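Ricin B lectin (Clostridium thermocellum, PDB 3VSF) probably trims beta-1,3-galactan from its chain ends as a family 43 exo-beta-1,3-galactanase, and binds galactose through a ricin-type lectin module. Local coordinates at residues N243-L248 against Y265-A270; K227-Q232 against S271-L276. One frame throughout, in Å; residues are numbered along the deposited sequence.

Interaction 1. Residues N243-L248 against Y265-A270; sequences NGYYYL and YSKDLA
Within a four-stranded antiparallel propeller blade, Y246 and S266 form a hydrogen-bonded pair where strand 246-251 meets strand 261-266. The evidence is a reciprocal backbone ladder: Y246 N donates to S266 O at 2.9 Å with an N-H...O angle of 168°, and S266 N returns a more bent bond to Y246 O at 3.1 Å. One step along, Y247 and Y265 make a non-hydrogen-bonded pair with their CA atoms 4.6 Å apart.

The side chains divide between the two faces of the sheet. On the face of Y246 and S266, the chain leaves the strand at K267 and curls round so that L269 lies across the Y246 ring at about a right angle. L269 CD2 sits over one ring face, 3.6 Å from the centroid and 18° off the normal, which meets the geometry of a CH-pi contact. K267 O instead approaches the ring edge, 3.5 Å from Y246 CE1, while Y246 OH bonds beyond the segments to K241 NZ.

On the face of Y247 and Y265, Y265 CB rests 3.8 Å from Y247 CD1. The Y265 ring is carried away from that neighbour, because chi1 of 56° places CG between the backbone N and the carbonyl carbon. Toward the open end of the hairpin, Y245 and K267 run alongside each other, with Y245 OH 3.7 Å from K267 CE. This is the antiparallel pairing of the second and third strands of a four-stranded blade; five such sheets form the five-bladed beta-propeller characteristic of family 43 glycoside hydrolases.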
ATOM      1  N   ASN A 243      12.585  10.738  -7.364  1.00 82.79           N
ATOM      2  CA  ASN A 243      13.446  11.869  -7.700  1.00 85.46           C
ATOM      3  C   ASN A 243      14.921  11.500  -7.645  1.00 85.42           C
ATOM      4  O   ASN A 243      15.659  11.987  -6.789  1.00 88.14           O
ATOM      5  CB  ASN A 243      13.176  13.042  -6.759  1.00 86.76           C
ATOM      6  CG  ASN A 243      11.705  13.385  -6.665  1.00 92.07           C
ATOM      7  OD1 ASN A 243      10.947  13.179  -7.612  1.00 92.90           O
ATOM      8  ND2 ASN A 243      11.292  13.909  -5.516  1.00 92.53           N
ATOM      9  N   GLY A 244      15.349  10.641  -8.563  1.00 82.86           N
ATOM     10  CA  GLY A 244      16.710  10.140  -8.548  1.00 82.44           C
ATOM     11  C   GLY A 244      16.893   9.183  -7.387  1.00 83.10           C
ATOM     12  O   GLY A 244      18.012   8.796  -7.051  1.00 85.44           O
ATOM     13  N   TYR A 245      15.776   8.806  -6.773  1.00 79.67           N
ATOM     14  CA  TYR A 245      15.781   7.871  -5.656  1.00 80.16           C
ATOM     15  C   TYR A 245      14.999   6.606  -5.994  1.00 78.23           C
ATOM     16  O   TYR A 245      13.827   6.671  -6.365  1.00 77.40           O
ATOM     17  CB  TYR A 245      15.187   8.523  -4.405  1.00 80.55           C
ATOM     18  CG  TYR A 245      16.156   9.389  -3.633  1.00 83.37           C
ATOM     19  CD1 TYR A 245      16.948   8.849  -2.629  1.00 83.48           C
ATOM     20  CD2 TYR A 245      16.274  10.747  -3.901  1.00 86.38           C
ATOM     21  CE1 TYR A 245      17.835   9.634  -1.917  1.00 87.97           C
ATOM     22  CE2 TYR A 245      17.158  11.541  -3.195  1.00 87.43           C
ATOM     23  CZ  TYR A 245      17.935  10.980  -2.204  1.00 90.54           C
ATOM     24  OH  TYR A 245      18.817  11.763  -1.496  1.00 93.33           O
ATOM     25  N   TYR A 246      15.655   5.457  -5.866  1.00 74.84           N
ATOM     26  CA  TYR A 246      14.994   4.178  -6.070  1.00 74.14           C
ATOM     27  C   TYR A 246      14.429   3.674  -4.748  1.00 74.17           C
ATOM     28  O   TYR A 246      15.056   3.825  -3.699  1.00 73.53           O
ATOM     29  CB  TYR A 246      15.966   3.150  -6.654  1.00 73.76           C
ATOM     30  CG  TYR A 246      16.556   3.544  -7.991  1.00 73.44           C
ATOM     31  CD1 TYR A 246      17.838   4.074  -8.078  1.00 75.13           C
ATOM     32  CD2 TYR A 246      15.833   3.386  -9.165  1.00 73.52           C
ATOM     33  CE1 TYR A 246      18.382   4.434  -9.296  1.00 74.24           C
ATOM     34  CE2 TYR A 246      16.369   3.743 -10.389  1.00 75.11           C
ATOM     35  CZ  TYR A 246      17.644   4.267 -10.449  1.00 75.72           C
ATOM     36  OH  TYR A 246      18.181   4.625 -11.664  1.00 74.70           O
ATOM     37  N   TYR A 247      13.241   3.082  -4.798  1.00 71.67           N
ATOM     38  CA  TYR A 247      12.589   2.582  -3.594  1.00 71.95           C
ATOM     39  C   TYR A 247      12.155   1.131  -3.762  1.00 71.07           C
ATOM     40  O   TYR A 247      11.540   0.771  -4.765  1.00 72.30           O
ATOM     41  CB  TYR A 247      11.387   3.456  -3.233  1.00 72.89           C
ATOM     42  CG  TYR A 247      11.733   4.916  -3.051  1.00 73.99           C
ATOM     43  CD1 TYR A 247      12.111   5.412  -1.810  1.00 72.46           C
ATOM     44  CD2 TYR A 247      11.683   5.800  -4.121  1.00 76.24           C
ATOM     45  CE1 TYR A 247      12.429   6.746  -1.641  1.00 74.04           C
ATOM     46  CE2 TYR A 247      11.998   7.135  -3.961  1.00 77.53           C
ATOM     47  CZ  TYR A 247      12.371   7.602  -2.720  1.00 76.83           C
ATOM     48  OH  TYR A 247      12.684   8.933  -2.559  1.00 80.04           O
ATOM     49  N   LEU A 248      12.481   0.303  -2.776  1.00 68.96           N
ATOM     50  CA  LEU A 248      12.155  -1.115  -2.835  1.00 67.18           C
ATOM     51  C   LEU A 248      11.239  -1.531  -1.688  1.00 66.00           C
ATOM     52  O   LEU A 248      11.693  -1.756  -0.566  1.00 65.23           O
ATOM     53  CB  LEU A 248      13.433  -1.958  -2.823  1.00 70.54           C
ATOM     54  CG  LEU A 248      13.258  -3.471  -2.983  1.00 67.73           C
ATOM     55  CD1 LEU A 248      12.485  -3.787  -4.254  1.00 69.00           C
ATOM     56  CD2 LEU A 248      14.608  -4.169  -2.985  1.00 67.93           C
ATOM     57  N   TYR A 265      15.801   2.691   0.258  1.00 70.26           N
ATOM     58  CA  TYR A 265      16.066   3.647  -0.808  1.00 70.49           C
ATOM     59  C   TYR A 265      17.542   3.673  -1.183  1.00 73.88           C
ATOM     60  O   TYR A 265      18.397   3.218  -0.423  1.00 72.87           O
ATOM     61  CB  TYR A 265      15.603   5.046  -0.395  1.00 72.79           C
ATOM     62  CG  TYR A 265      16.209   5.528   0.903  1.00 73.92           C
ATOM     63  CD1 TYR A 265      17.353   6.315   0.908  1.00 73.16           C
ATOM     64  CD2 TYR A 265      15.638   5.194   2.123  1.00 74.37           C
ATOM     65  CE1 TYR A 265      17.911   6.756   2.092  1.00 70.75           C
ATOM     66  CE2 TYR A 265      16.189   5.630   3.313  1.00 76.08           C
ATOM     67  CZ  TYR A 265      17.325   6.410   3.291  1.00 76.47           C
ATOM     68  OH  TYR A 265      17.875   6.847   4.474  1.00 80.37           O
ATOM     69  N   SER A 266      17.831   4.209  -2.364  1.00 75.09           N
ATOM     70  CA  SER A 266      19.199   4.311  -2.849  1.00 77.71           C
ATOM     71  C   SER A 266      19.271   5.228  -4.064  1.00 78.53           C
ATOM     72  O   SER A 266      18.324   5.312  -4.845  1.00 76.44           O
ATOM     73  CB  SER A 266      19.744   2.927  -3.209  1.00 77.89           C
ATOM     74  OG  SER A 266      21.084   3.009  -3.667  1.00 77.76           O
ATOM     75  N   LYS A 267      20.397   5.916  -4.214  1.00 77.21           N
ATOM     76  CA  LYS A 267      20.605   6.791  -5.358  1.00 79.42           C
ATOM     77  C   LYS A 267      20.982   5.976  -6.589  1.00 80.74           C
ATOM     78  O   LYS A 267      20.796   6.420  -7.722  1.00 80.45           O
ATOM     79  CB  LYS A 267      21.689   7.824  -5.051  1.00 83.44           C
ATOM     80  CG  LYS A 267      21.380   8.714  -3.857  1.00 86.62           C
ATOM     81  CD  LYS A 267      22.484   9.733  -3.623  1.00 89.88           C
ATOM     82  CE  LYS A 267      22.159  10.644  -2.450  1.00 88.58           C
ATOM     83  NZ  LYS A 267      23.210  11.680  -2.243  1.00 85.62           N
ATOM     84  N   ASP A 268      21.508   4.777  -6.358  1.00 80.74           N
ATOM     85  CA  ASP A 268      21.922   3.893  -7.442  1.00 81.38           C
ATOM     86  C   ASP A 268      21.389   2.477  -7.234  1.00 81.45           C
ATOM     87  O   ASP A 268      21.289   2.002  -6.104  1.00 81.29           O
ATOM     88  CB  ASP A 268      23.448   3.865  -7.555  1.00 80.07           C
ATOM     89  CG  ASP A 268      24.034   5.230  -7.864  1.00 83.17           C
ATOM     90  OD1 ASP A 268      23.402   5.992  -8.626  1.00 83.91           O
ATOM     91  OD2 ASP A 268      25.127   5.541  -7.344  1.00 82.16           O
ATOM     92  N   LEU A 269      21.047   1.809  -8.332  1.00 78.96           N
ATOM     93  CA  LEU A 269      20.528   0.447  -8.269  1.00 77.57           C
ATOM     94  C   LEU A 269      21.611  -0.554  -7.875  1.00 80.50           C
ATOM     95  O   LEU A 269      21.339  -1.536  -7.184  1.00 79.83           O
ATOM     96  CB  LEU A 269      19.912   0.044  -9.611  1.00 75.16           C
ATOM     97  CG  LEU A 269      18.609   0.738 -10.006  1.00 73.90           C
ATOM     98  CD1 LEU A 269      18.227   0.389 -11.436  1.00 73.66           C
ATOM     99  CD2 LEU A 269      17.495   0.362  -9.043  1.00 74.66           C
ATOM    100  N   ALA A 270      22.836  -0.299  -8.320  1.00 80.26           N
ATOM    101  CA  ALA A 270      23.950  -1.203  -8.059  1.00 80.57           C
ATOM    102  C   ALA A 270      24.300  -1.262  -6.574  1.00 81.76           C
ATOM    103  O   ALA A 270      24.471  -2.345  -6.011  1.00 78.00           O
ATOM    104  CB  ALA A 270      25.165  -0.796  -8.876  1.00 84.06           C
TER

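Interaction 2. Residues K227-Q232 against S271-L276; sequences KLFVGQ and SGWSQL
F229, just past the end of strand 221-228, lays its ring against L276 and S274 of the loop 271-276. Its CB points toward that loop, and CG stands beside the backbone N, anti to the carbonyl carbon (chi1 -53°), which sends the ring out to meet the incoming leucine.

Along one side of the ring, CD1 comes within 4.0 Å of L276 CD2. The next atom, CE1, is 3.7 Å from S274 O, which lies at the ring edge near its plane. On the other side, CE2 is 3.8 Å from L276 CD1, and this methyl also covers one face: it lies 4.0 Å from the F229 centroid and 19° off the normal, a CH-pi contact displaced toward the rim. The tip atom, CZ, also lies 3.8 Å from L276 CD1, with W273 CE3 farther off at 4.5 Å.

W273 meets the residue before F229 instead. L228 CD2 is 3.6 Å from W273 CD1, and L228 CD1 stands over one indole face, again toward its rim. The rotation of the indole is further restrained by a hydrogen bond from its NE1 to L269 O. Beyond F229 the backbone reverses through a type II beta turn from F229 to Q232, whose Q232 N to F229 O bond is weak at 3.4 Å. D208 OD1 also accepts a bond from G231 N, tying the turn to strand 208-214.

The contact is largely apolar and lies between two propeller blades: strand 221-228 is the outermost strand of one sheet, and residues 271-276 form the later part of the loop that leads from strand 261-266 to strand 277-279 of the next. L248 of strand 246-251 touches L228, F229 and W273.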
ATOM      1  N   LYS A 227      22.812  -7.989  -5.935  1.00 72.87           N
ATOM      2  CA  LYS A 227      22.138  -8.798  -4.929  1.00 74.46           C
ATOM      3  C   LYS A 227      21.720  -7.891  -3.778  1.00 72.43           C
ATOM      4  O   LYS A 227      22.546  -7.174  -3.214  1.00 73.27           O
ATOM      5  CB  LYS A 227      23.060  -9.906  -4.417  1.00 75.10           C
ATOM      6  CG  LYS A 227      23.480 -10.913  -5.475  1.00 73.47           C
ATOM      7  CD  LYS A 227      24.352 -12.007  -4.876  1.00 75.92           C
ATOM      8  CE  LYS A 227      24.732 -13.048  -5.917  1.00 75.70           C
ATOM      9  NZ  LYS A 227      25.561 -14.139  -5.334  1.00 72.42           N
ATOM     10  N   LEU A 228      20.438  -7.923  -3.431  1.00 72.21           N
ATOM     11  CA  LEU A 228      19.898  -6.994  -2.444  1.00 73.37           C
ATOM     12  C   LEU A 228      19.327  -7.691  -1.213  1.00 73.88           C
ATOM     13  O   LEU A 228      18.536  -8.628  -1.328  1.00 72.53           O
ATOM     14  CB  LEU A 228      18.822  -6.115  -3.085  1.00 68.61           C
ATOM     15  CG  LEU A 228      19.240  -5.369  -4.353  1.00 68.56           C
ATOM     16  CD1 LEU A 228      18.055  -4.633  -4.958  1.00 70.02           C
ATOM     17  CD2 LEU A 228      20.382  -4.410  -4.061  1.00 70.28           C
ATOM     18  N   PHE A 229      19.734  -7.221  -0.037  1.00 73.01           N
ATOM     19  CA  PHE A 229      19.192  -7.716   1.224  1.00 75.80           C
ATOM     20  C   PHE A 229      19.410  -9.216   1.387  1.00 75.53           C
ATOM     21  O   PHE A 229      18.457  -9.978   1.545  1.00 74.82           O
ATOM     22  CB  PHE A 229      17.703  -7.381   1.325  1.00 76.95           C
ATOM     23  CG  PHE A 229      17.396  -5.927   1.107  1.00 75.82           C
ATOM     24  CD1 PHE A 229      18.271  -4.947   1.548  1.00 75.45           C
ATOM     25  CD2 PHE A 229      16.240  -5.540   0.452  1.00 74.70           C
ATOM     26  CE1 PHE A 229      17.995  -3.608   1.347  1.00 74.74           C
ATOM     27  CE2 PHE A 229      15.957  -4.203   0.247  1.00 75.40           C
ATOM     28  CZ  PHE A 229      16.836  -3.237   0.696  1.00 78.45           C
ATOM     29  N   VAL A 230      20.673  -9.630   1.355  1.00 75.74           N
ATOM     30  CA  VAL A 230      21.022 -11.044   1.446  1.00 74.98           C
ATOM     31  C   VAL A 230      20.726 -11.618   2.830  1.00 73.99           C
ATOM     32  O   VAL A 230      21.009 -10.989   3.849  1.00 75.70           O
ATOM     33  CB  VAL A 230      22.505 -11.280   1.094  1.00 75.76           C
ATOM     34  CG1 VAL A 230      22.783 -10.850  -0.338  1.00 72.32           C
ATOM     35  CG2 VAL A 230      23.410 -10.533   2.062  1.00 77.09           C
ATOM     36  N   GLY A 231      20.143 -12.812   2.854  1.00 74.86           N
ATOM     37  CA  GLY A 231      19.852 -13.503   4.096  1.00 76.44           C
ATOM     38  C   GLY A 231      18.747 -12.867   4.915  1.00 77.50           C
ATOM     39  O   GLY A 231      18.428 -13.334   6.010  1.00 79.16           O
ATOM     40  N   GLN A 232      18.155 -11.800   4.387  1.00 75.57           N
ATOM     41  CA  GLN A 232      17.107 -11.079   5.102  1.00 76.09           C
ATOM     42  C   GLN A 232      15.715 -11.565   4.705  1.00 75.56           C
ATOM     43  O   GLN A 232      14.720 -11.218   5.343  1.00 77.14           O
ATOM     44  CB  GLN A 232      17.254  -9.571   4.891  1.00 74.44           C
ATOM     45  CG  GLN A 232      18.564  -9.015   5.437  1.00 76.50           C
ATOM     46  CD  GLN A 232      18.767  -7.549   5.111  1.00 82.53           C
ATOM     47  OE1 GLN A 232      17.915  -6.917   4.489  1.00 83.37           O
ATOM     48  NE2 GLN A 232      19.900  -7.000   5.533  1.00 82.06           N
ATOM     49  N   SER A 271      24.409  -0.095  -5.946  1.00 83.30           N
ATOM     50  CA  SER A 271      24.779  -0.017  -4.538  1.00 82.36           C
ATOM     51  C   SER A 271      24.250   1.259  -3.890  1.00 83.63           C
ATOM     52  O   SER A 271      23.632   2.093  -4.550  1.00 83.84           O
ATOM     53  CB  SER A 271      26.298  -0.087  -4.382  1.00 80.04           C
ATOM     54  OG  SER A 271      26.928   0.993  -5.050  1.00 77.98           O
ATOM     55  N   GLY A 272      24.501   1.402  -2.592  1.00 80.45           N
ATOM     56  CA  GLY A 272      24.082   2.583  -1.862  1.00 80.82           C
ATOM     57  C   GLY A 272      22.719   2.428  -1.217  1.00 79.66           C
ATOM     58  O   GLY A 272      22.138   3.400  -0.734  1.00 80.35           O
ATOM     59  N   TRP A 273      22.206   1.203  -1.210  1.00 75.90           N
ATOM     60  CA  TRP A 273      20.905   0.927  -0.610  1.00 77.98           C
ATOM     61  C   TRP A 273      20.940   1.084   0.905  1.00 76.60           C
ATOM     62  O   TRP A 273      21.939   0.767   1.551  1.00 79.05           O
ATOM     63  CB  TRP A 273      20.415  -0.470  -0.997  1.00 74.43           C
ATOM     64  CG  TRP A 273      19.921  -0.553  -2.406  1.00 74.60           C
ATOM     65  CD1 TRP A 273      20.647  -0.884  -3.513  1.00 78.56           C
ATOM     66  CD2 TRP A 273      18.589  -0.292  -2.864  1.00 73.27           C
ATOM     67  NE1 TRP A 273      19.850  -0.849  -4.631  1.00 77.61           N
ATOM     68  CE2 TRP A 273      18.581  -0.487  -4.260  1.00 74.37           C
ATOM     69  CE3 TRP A 273      17.402   0.087  -2.229  1.00 73.42           C
ATOM     70  CZ2 TRP A 273      17.433  -0.317  -5.031  1.00 73.63           C
ATOM     71  CZ3 TRP A 273      16.264   0.255  -2.997  1.00 72.87           C
ATOM     72  CH2 TRP A 273      16.288   0.054  -4.382  1.00 73.94           C
ATOM     73  N   SER A 274      19.841   1.578   1.466  1.00 72.55           N
ATOM     74  CA  SER A 274      19.750   1.810   2.902  1.00 73.39           C
ATOM     75  C   SER A 274      19.289   0.556   3.631  1.00 74.27           C
ATOM     76  O   SER A 274      19.124  -0.503   3.025  1.00 78.78           O
ATOM     77  CB  SER A 274      18.781   2.956   3.195  1.00 74.38           C
ATOM     78  OG  SER A 274      17.458   2.611   2.820  1.00 72.79           O
ATOM     79  N   GLN A 275      19.086   0.685   4.938  1.00 71.05           N
ATOM     80  CA  GLN A 275      18.536  -0.397   5.738  1.00 71.27           C
ATOM     81  C   GLN A 275      17.024  -0.453   5.548  1.00 74.05           C
ATOM     82  O   GLN A 275      16.443   0.416   4.898  1.00 75.41           O
ATOM     83  CB  GLN A 275      18.881  -0.197   7.215  1.00 75.24           C
ATOM     84  CG  GLN A 275      18.634   1.217   7.720  1.00 79.01           C
ATOM     85  CD  GLN A 275      18.997   1.389   9.181  1.00 82.36           C
ATOM     86  OE1 GLN A 275      18.303   0.892  10.069  1.00 77.73           O
ATOM     87  NE2 GLN A 275      20.093   2.094   9.441  1.00 81.79           N
ATOM     88  N   LEU A 276      16.390  -1.474   6.111  1.00 73.31           N
ATOM     89  CA  LEU A 276      14.947  -1.637   5.976  1.00 69.87           C
ATOM     90  C   LEU A 276      14.192  -0.772   6.978  1.00 74.37           C
ATOM     91  O   LEU A 276      14.516  -0.752   8.165  1.00 77.53           O
ATOM     92  CB  LEU A 276      14.546  -3.107   6.142  1.00 72.00           C
ATOM     93  CG  LEU A 276      14.956  -4.081   5.033  1.00 72.81           C
ATOM     94  CD1 LEU A 276      14.457  -3.600   3.676  1.00 68.92           C
ATOM     95  CD2 LEU A 276      16.462  -4.292   5.014  1.00 77.40           C
TER

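The two contacts have centres about 12 Å apart and lie on the same side of the chain's centre, with interaction 1 nested inside the chain loop closed by interaction 2. They are joined directly: Y265 O is 2.9 Å from S274 N, a probable hydrogen bond, while Y265 N bonds to S274 OG. W273 adds a second connection, touching Y246 and S266. Interaction 1 joins the second and third strands of one blade at the open end of their hairpin; interaction 2 sets that blade's loop against the outermost strand of the blade before it. Both are remote from the galactose-binding residues D422, D425, N440 and N444 of the lectin region.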